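Local coordinates for MIPZ (Caulobacter crescentus, PDB 2XJ9), which acts as a P-loop ATPase that inhibits cell division, dimerising and binding the nucleoid to form a gradient that positions the division plane, at residues A49-N54 / E226-G231; R219-Y224 / H250-Q255. The protein carries 1 engineered substitution. One frame throughout, in Å; residues are numbered along the deposited sequence.

Contact 1: residues A49-N54 / E226-G231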
# COMPACT_ATOMS: atom_id res chain seq x y z
N ALA A 49 -13.71 -7.22 -3.12
CA ALA A 49 -14.60 -8.35 -2.82
C ALA A 49 -15.19 -8.29 -1.39
O ALA A 49 -16.40 -8.46 -1.18
CB ALA A 49 -13.88 -9.66 -3.06
N ARG A 50 -14.31 -8.06 -0.41
CA ARG A 50 -14.74 -7.81 0.96
C ARG A 50 -15.70 -6.63 1.05
O ARG A 50 -16.67 -6.69 1.80
CB ARG A 50 -13.52 -7.54 1.85
CG ARG A 50 -12.54 -8.71 1.99
CD ARG A 50 -12.81 -9.60 3.21
NE ARG A 50 -14.16 -9.40 3.74
CZ ARG A 50 -14.44 -8.76 4.88
NH1 ARG A 50 -15.69 -8.61 5.28
NH2 ARG A 50 -13.45 -8.28 5.62
N PHE A 51 -15.45 -5.55 0.31
CA PHE A 51 -16.35 -4.43 0.38
C PHE A 51 -17.76 -4.89 0.11
O PHE A 51 -18.67 -4.62 0.88
CB PHE A 51 -15.98 -3.31 -0.59
CG PHE A 51 -16.92 -2.14 -0.53
CD1 PHE A 51 -16.84 -1.21 0.50
CD2 PHE A 51 -17.91 -1.97 -1.49
CE1 PHE A 51 -17.72 -0.13 0.55
CE2 PHE A 51 -18.80 -0.89 -1.44
CZ PHE A 51 -18.71 0.02 -0.43
N PHE A 52 -17.94 -5.61 -0.98
CA PHE A 52 -19.27 -5.98 -1.45
C PHE A 52 -19.90 -7.15 -0.70
O PHE A 52 -21.12 -7.25 -0.61
CB PHE A 52 -19.28 -6.18 -2.97
CG PHE A 52 -19.07 -4.92 -3.73
CD1 PHE A 52 -17.88 -4.67 -4.37
CD2 PHE A 52 -20.05 -3.95 -3.76
CE1 PHE A 52 -17.68 -3.49 -5.06
CE2 PHE A 52 -19.87 -2.77 -4.44
CZ PHE A 52 -18.68 -2.54 -5.09
N GLU A 53 -19.08 -8.04 -0.14
CA GLU A 53 -19.62 -8.97 0.85
C GLU A 53 -20.23 -8.24 2.06
O GLU A 53 -21.22 -8.69 2.62
CB GLU A 53 -18.57 -9.97 1.31
CG GLU A 53 -18.04 -10.82 0.20
CD GLU A 53 -16.89 -11.70 0.65
OE1 GLU A 53 -16.43 -11.53 1.81
OE2 GLU A 53 -16.46 -12.55 -0.19
N ASN A 54 -19.62 -7.12 2.46
CA ASN A 54 -20.15 -6.33 3.57
C ASN A 54 -21.42 -5.59 3.16
O ASN A 54 -22.30 -5.37 3.99
CB ASN A 54 -19.11 -5.32 4.08
CG ASN A 54 -17.84 -5.99 4.62
OD1 ASN A 54 -17.89 -7.09 5.15
ND2 ASN A 54 -16.71 -5.31 4.46
N GLU A 226 -14.32 5.38 5.83
CA GLU A 226 -15.04 5.22 7.09
C GLU A 226 -16.19 4.23 6.96
O GLU A 226 -16.61 3.65 7.96
CB GLU A 226 -15.56 6.58 7.53
CG GLU A 226 -16.35 6.55 8.81
CD GLU A 226 -16.98 7.90 9.14
OE1 GLU A 226 -17.41 8.60 8.19
OE2 GLU A 226 -17.04 8.26 10.34
N LEU A 227 -16.69 4.03 5.74
CA LEU A 227 -17.88 3.21 5.53
C LEU A 227 -17.57 1.78 5.06
O LEU A 227 -18.47 0.98 4.80
CB LEU A 227 -18.82 3.89 4.55
CG LEU A 227 -19.30 5.26 5.01
CD1 LEU A 227 -20.04 5.99 3.90
CD2 LEU A 227 -20.17 5.07 6.22
N PHE A 228 -16.29 1.45 4.98
CA PHE A 228 -15.90 0.14 4.48
C PHE A 228 -16.55 -1.01 5.21
O PHE A 228 -16.91 -2.01 4.61
CB PHE A 228 -14.39 -0.02 4.51
CG PHE A 228 -13.93 -1.41 4.25
CD1 PHE A 228 -13.58 -1.81 2.96
CD2 PHE A 228 -13.80 -2.33 5.28
CE1 PHE A 228 -13.12 -3.10 2.73
CE2 PHE A 228 -13.34 -3.63 5.04
CZ PHE A 228 -13.01 -4.01 3.77
N PRO A 229 -16.69 -0.90 6.53
CA PRO A 229 -17.27 -2.06 7.23
C PRO A 229 -18.72 -2.35 6.82
O PRO A 229 -19.19 -3.48 7.01
CB PRO A 229 -17.20 -1.66 8.71
CG PRO A 229 -16.08 -0.66 8.76
CD PRO A 229 -16.11 0.09 7.46
N PHE A 230 -19.42 -1.36 6.26
CA PHE A 230 -20.82 -1.52 5.89
C PHE A 230 -20.95 -1.82 4.41
O PHE A 230 -22.01 -2.23 3.94
CB PHE A 230 -21.59 -0.25 6.17
CG PHE A 230 -21.41 0.27 7.56
CD1 PHE A 230 -20.87 1.52 7.79
CD2 PHE A 230 -21.77 -0.50 8.65
CE1 PHE A 230 -20.72 1.99 9.06
CE2 PHE A 230 -21.61 -0.03 9.93
CZ PHE A 230 -21.09 1.22 10.13
N GLY A 231 -19.87 -1.61 3.68
CA GLY A 231 -19.91 -1.74 2.24
C GLY A 231 -20.82 -0.68 1.68
O GLY A 231 -21.72 -0.98 0.96
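N54, on the helix 47-62, lies against the turn F228-G231, where its CA comes within 4.8 Å of the CA of G231. Following its side chain outward, CB sits 3.5 Å from P229 O and 3.8 Å from G231 N, and CG stays beside the P229 carbonyl. At the tip, ND2 donates a weak, bent hydrogen bond to F228 O, 3.3 Å long with 139° at the hydrogen. The same ND2 stands over one face of the F228 ring, 3.8 Å from its CE2, and the amide plane is nearly perpendicular to that ring. With CG anti to its own carbonyl carbon (chi1 -61°), the amide is carried across to the F228 carbonyl. The second grip is F51. Its ring leans over to G231, whose CA lies over one face, a CH-pi contact 3.5 Å from the centroid and 24° off the ring normal, while F51 O receives a CA-H...O contact from the same carbon. G231 has positive phi, and a CB modelled on it would run into F51 O and N54 C, so the helix backbone and the turn can come this close at a residue without a side chain. The F228 ring also meets two other helix residues: its CD1 lies at the edge of the F51 ring, 4.1 Å from F51 CD1, and its CZ touches R50 CB. The guanidinium of R50 turns instead to D141 of the second subunit, with which its NH2 forms a salt bridge. V23 of helix 18-30 also touches F51. The arrangement docks a loop onto the helix that follows strand 36-40 in a P-loop NTPase fold; T47, which starts this helix, is a magnesium ligand.

Contact 2: residues R219-Y224 / H250-Q255. With AGS (phosphothiophosphoric acid-adenylate ester), chain D.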
# COMPACT_ATOMS: atom_id res chain seq x y z
N ARG A 219 -8.77 13.88 -2.11
CA ARG A 219 -8.05 14.34 -0.94
C ARG A 219 -8.28 13.35 0.16
O ARG A 219 -9.25 12.61 0.14
CB ARG A 219 -8.54 15.72 -0.53
CG ARG A 219 -8.24 16.77 -1.58
CD ARG A 219 -8.28 18.16 -1.00
NE ARG A 219 -7.78 18.17 0.38
CZ ARG A 219 -7.43 19.27 1.04
NH1 ARG A 219 -6.99 19.18 2.29
NH2 ARG A 219 -7.50 20.46 0.45
N ASP A 220 -7.37 13.33 1.11
CA ASP A 220 -7.49 12.48 2.29
C ASP A 220 -8.80 12.82 2.99
O ASP A 220 -9.04 13.95 3.36
CB ASP A 220 -6.27 12.71 3.19
CG ASP A 220 -6.05 11.61 4.20
OD1 ASP A 220 -6.75 10.58 4.14
OD2 ASP A 220 -5.17 11.78 5.07
N ARG A 221 -9.68 11.84 3.15
CA ARG A 221 -11.00 12.12 3.71
C ARG A 221 -11.58 10.91 4.38
O ARG A 221 -11.83 9.89 3.74
CB ARG A 221 -11.94 12.53 2.60
CG ARG A 221 -11.69 13.90 2.07
CD ARG A 221 -13.00 14.54 1.70
NE ARG A 221 -12.85 15.97 1.47
CZ ARG A 221 -12.53 16.49 0.30
NH1 ARG A 221 -12.34 15.69 -0.74
NH2 ARG A 221 -12.40 17.81 0.16
N VAL A 222 -11.85 11.03 5.67
CA VAL A 222 -12.46 9.97 6.44
C VAL A 222 -13.61 9.24 5.73
O VAL A 222 -13.77 8.04 5.88
CB VAL A 222 -13.03 10.53 7.76
CG1 VAL A 222 -13.06 9.44 8.83
CG2 VAL A 222 -12.21 11.73 8.22
N ILE A 223 -14.42 9.99 4.99
CA ILE A 223 -15.62 9.46 4.37
C ILE A 223 -15.27 8.47 3.25
O ILE A 223 -16.11 7.65 2.83
CB ILE A 223 -16.54 10.60 3.84
CG1 ILE A 223 -17.88 10.05 3.37
CG2 ILE A 223 -15.86 11.38 2.73
CD1 ILE A 223 -18.68 9.40 4.47
N TYR A 224 -14.03 8.53 2.78
CA TYR A 224 -13.57 7.62 1.73
C TYR A 224 -13.17 6.26 2.30
O TYR A 224 -12.80 5.35 1.56
CB TYR A 224 -12.39 8.20 0.98
CG TYR A 224 -12.74 9.31 -0.00
CD1 TYR A 224 -13.97 9.35 -0.64
CD2 TYR A 224 -11.83 10.33 -0.29
CE1 TYR A 224 -14.29 10.37 -1.53
CE2 TYR A 224 -12.14 11.33 -1.16
CZ TYR A 224 -13.37 11.34 -1.79
OH TYR A 224 -13.67 12.34 -2.67
N HIS A 250 -18.98 16.02 2.95
CA HIS A 250 -19.67 15.19 1.96
C HIS A 250 -19.78 15.88 0.61
O HIS A 250 -19.56 15.26 -0.42
CB HIS A 250 -21.07 14.81 2.45
CG HIS A 250 -21.06 13.99 3.70
ND1 HIS A 250 -19.90 13.74 4.41
CD2 HIS A 250 -22.06 13.37 4.37
CE1 HIS A 250 -20.19 12.99 5.46
NE2 HIS A 250 -21.49 12.76 5.46
N LEU A 251 -20.10 17.17 0.62
CA LEU A 251 -20.33 17.87 -0.63
C LEU A 251 -19.05 18.02 -1.42
O LEU A 251 -19.04 17.79 -2.62
CB LEU A 251 -20.98 19.23 -0.37
CG LEU A 251 -22.34 19.16 0.35
CD1 LEU A 251 -22.98 20.55 0.44
CD2 LEU A 251 -23.28 18.15 -0.31
N ALA A 252 -17.96 18.38 -0.76
CA ALA A 252 -16.68 18.47 -1.46
C ALA A 252 -16.31 17.12 -2.06
O ALA A 252 -15.72 17.04 -3.14
CB ALA A 252 -15.61 18.93 -0.52
N ALA A 253 -16.68 16.06 -1.36
CA ALA A 253 -16.34 14.70 -1.77
C ALA A 253 -17.07 14.25 -3.04
O ALA A 253 -16.44 13.77 -4.00
CB ALA A 253 -16.61 13.71 -0.62
N ARG A 254 -18.39 14.39 -3.04
CA ARG A 254 -19.15 13.97 -4.19
C ARG A 254 -18.76 14.85 -5.37
O ARG A 254 -18.86 14.45 -6.53
CB ARG A 254 -20.64 14.03 -3.90
CG ARG A 254 -21.25 15.41 -4.04
CD ARG A 254 -22.58 15.47 -3.32
NE ARG A 254 -23.26 14.21 -3.43
CZ ARG A 254 -23.65 13.34 -2.51
NH1 ARG A 254 -24.22 12.25 -3.00
NH2 ARG A 254 -23.53 13.48 -1.19
N GLN A 255 -18.30 16.06 -5.05
CA GLN A 255 -17.70 16.95 -6.04
C GLN A 255 -16.51 16.32 -6.75
O GLN A 255 -16.56 16.11 -7.96
CB GLN A 255 -17.29 18.27 -5.40
CG GLN A 255 -18.33 19.36 -5.54
CD GLN A 255 -18.73 19.57 -7.00
OE1 GLN A 255 -19.63 20.37 -7.30
NE2 GLN A 255 -18.07 18.86 -7.91
PG AGS D . -2.94 -2.47 -1.86
S1G AGS D . -1.54 -2.60 -2.45
O2G AGS D . -3.09 -2.96 -0.43
O3G AGS D . -4.08 -2.98 -2.71
PB AGS D . -4.47 -0.12 -2.49
O1B AGS D . -3.85 0.56 -3.70
O2B AGS D . -5.64 -1.07 -2.56
O3B AGS D . -3.23 -0.88 -1.77
PA AGS D . -6.17 1.29 -0.71
O1A AGS D . -7.28 1.62 -1.69
O2A AGS D . -6.37 0.21 0.28
O3A AGS D . -4.80 1.06 -1.47
O5' AGS D . -5.76 2.63 0.07
C5' AGS D . -4.71 2.59 1.02
C4' AGS D . -5.21 3.09 2.39
O4' AGS D . -5.58 4.43 2.18
C3' AGS D . -6.47 2.43 2.91
O3' AGS D . -6.43 2.44 4.33
C2' AGS D . -7.63 3.31 2.51
O2' AGS D . -8.67 3.18 3.49
C1' AGS D . -6.95 4.66 2.49
N9 AGS D . -7.30 5.67 1.46
C8 AGS D . -7.02 5.59 0.14
N7 AGS D . -7.42 6.72 -0.52
C5 AGS D . -7.93 7.54 0.42
C6 AGS D . -8.51 8.87 0.42
N6 AGS D . -8.63 9.55 -0.74
N1 AGS D . -8.91 9.37 1.61
C2 AGS D . -8.81 8.70 2.77
N3 AGS D . -8.29 7.48 2.84
C4 AGS D . -7.84 6.86 1.72
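I223 and A253 make the main apolar contact: I223 CG2 packs on A253 CB at 4.1 Å. CG1 of I223 is anti to the backbone N (chi1 -172°) and the chain then bends at chi2 (63°), which brings CD1 to H250 CE1, 4.0 Å away, the two side chains crossing at about a right angle. Y224 adds its ring, CE1 and CZ lying near the same A253 methyl. Among the polar groups, the R221 guanidinium lays one face over A252 CB and A253 N, with NH2 3.5 Å from the methyl, while its NH1 forms a salt bridge to E256; Y224 OH is hydrogen-bonded to E256. On the opposite flank of the loop, the backbone reads the adenine: R221 N donates to N1 of AGS at 3.0 Å and 156°, and N6 of AGS donates to R219 O at 3.2 Å. Y224 CD2 rests 3.3 Å from that same N6. Replacing Y224 by an alanine removes the ring and hydroxyl, which would probably leave E256 without this partner and open a gap between A253 and the adenine. The loop follows edge strand 213-215 and lies between the nucleotide and helix 249-263, while H24 of helix 18-30 meets the Y224 ring edge-to-face.

Overall arrangement
Contacts 1 and 2 lie with their centres about 17 Å apart and share one loop between strand 213-215 and helix 249-263. Its earlier part, 219-224, joins helix 249-263, and its later part, 226-231, joins helix 47-62; the segments alternate along the chain. Contact 2 touches the nucleotide directly at the adenine; the Y224 side chain there is about 13 Å from a bound magnesium ion. Contact 1 stands off from the nucleotide: the F228 side chain is about 7 Å from a bound AGS and about 8 Å from a magnesium ion. Both contacts reach the second subunit, which also supplies K13, S136 and D139 to the AGS pocket, consistent with a nucleotide-sandwich dimer.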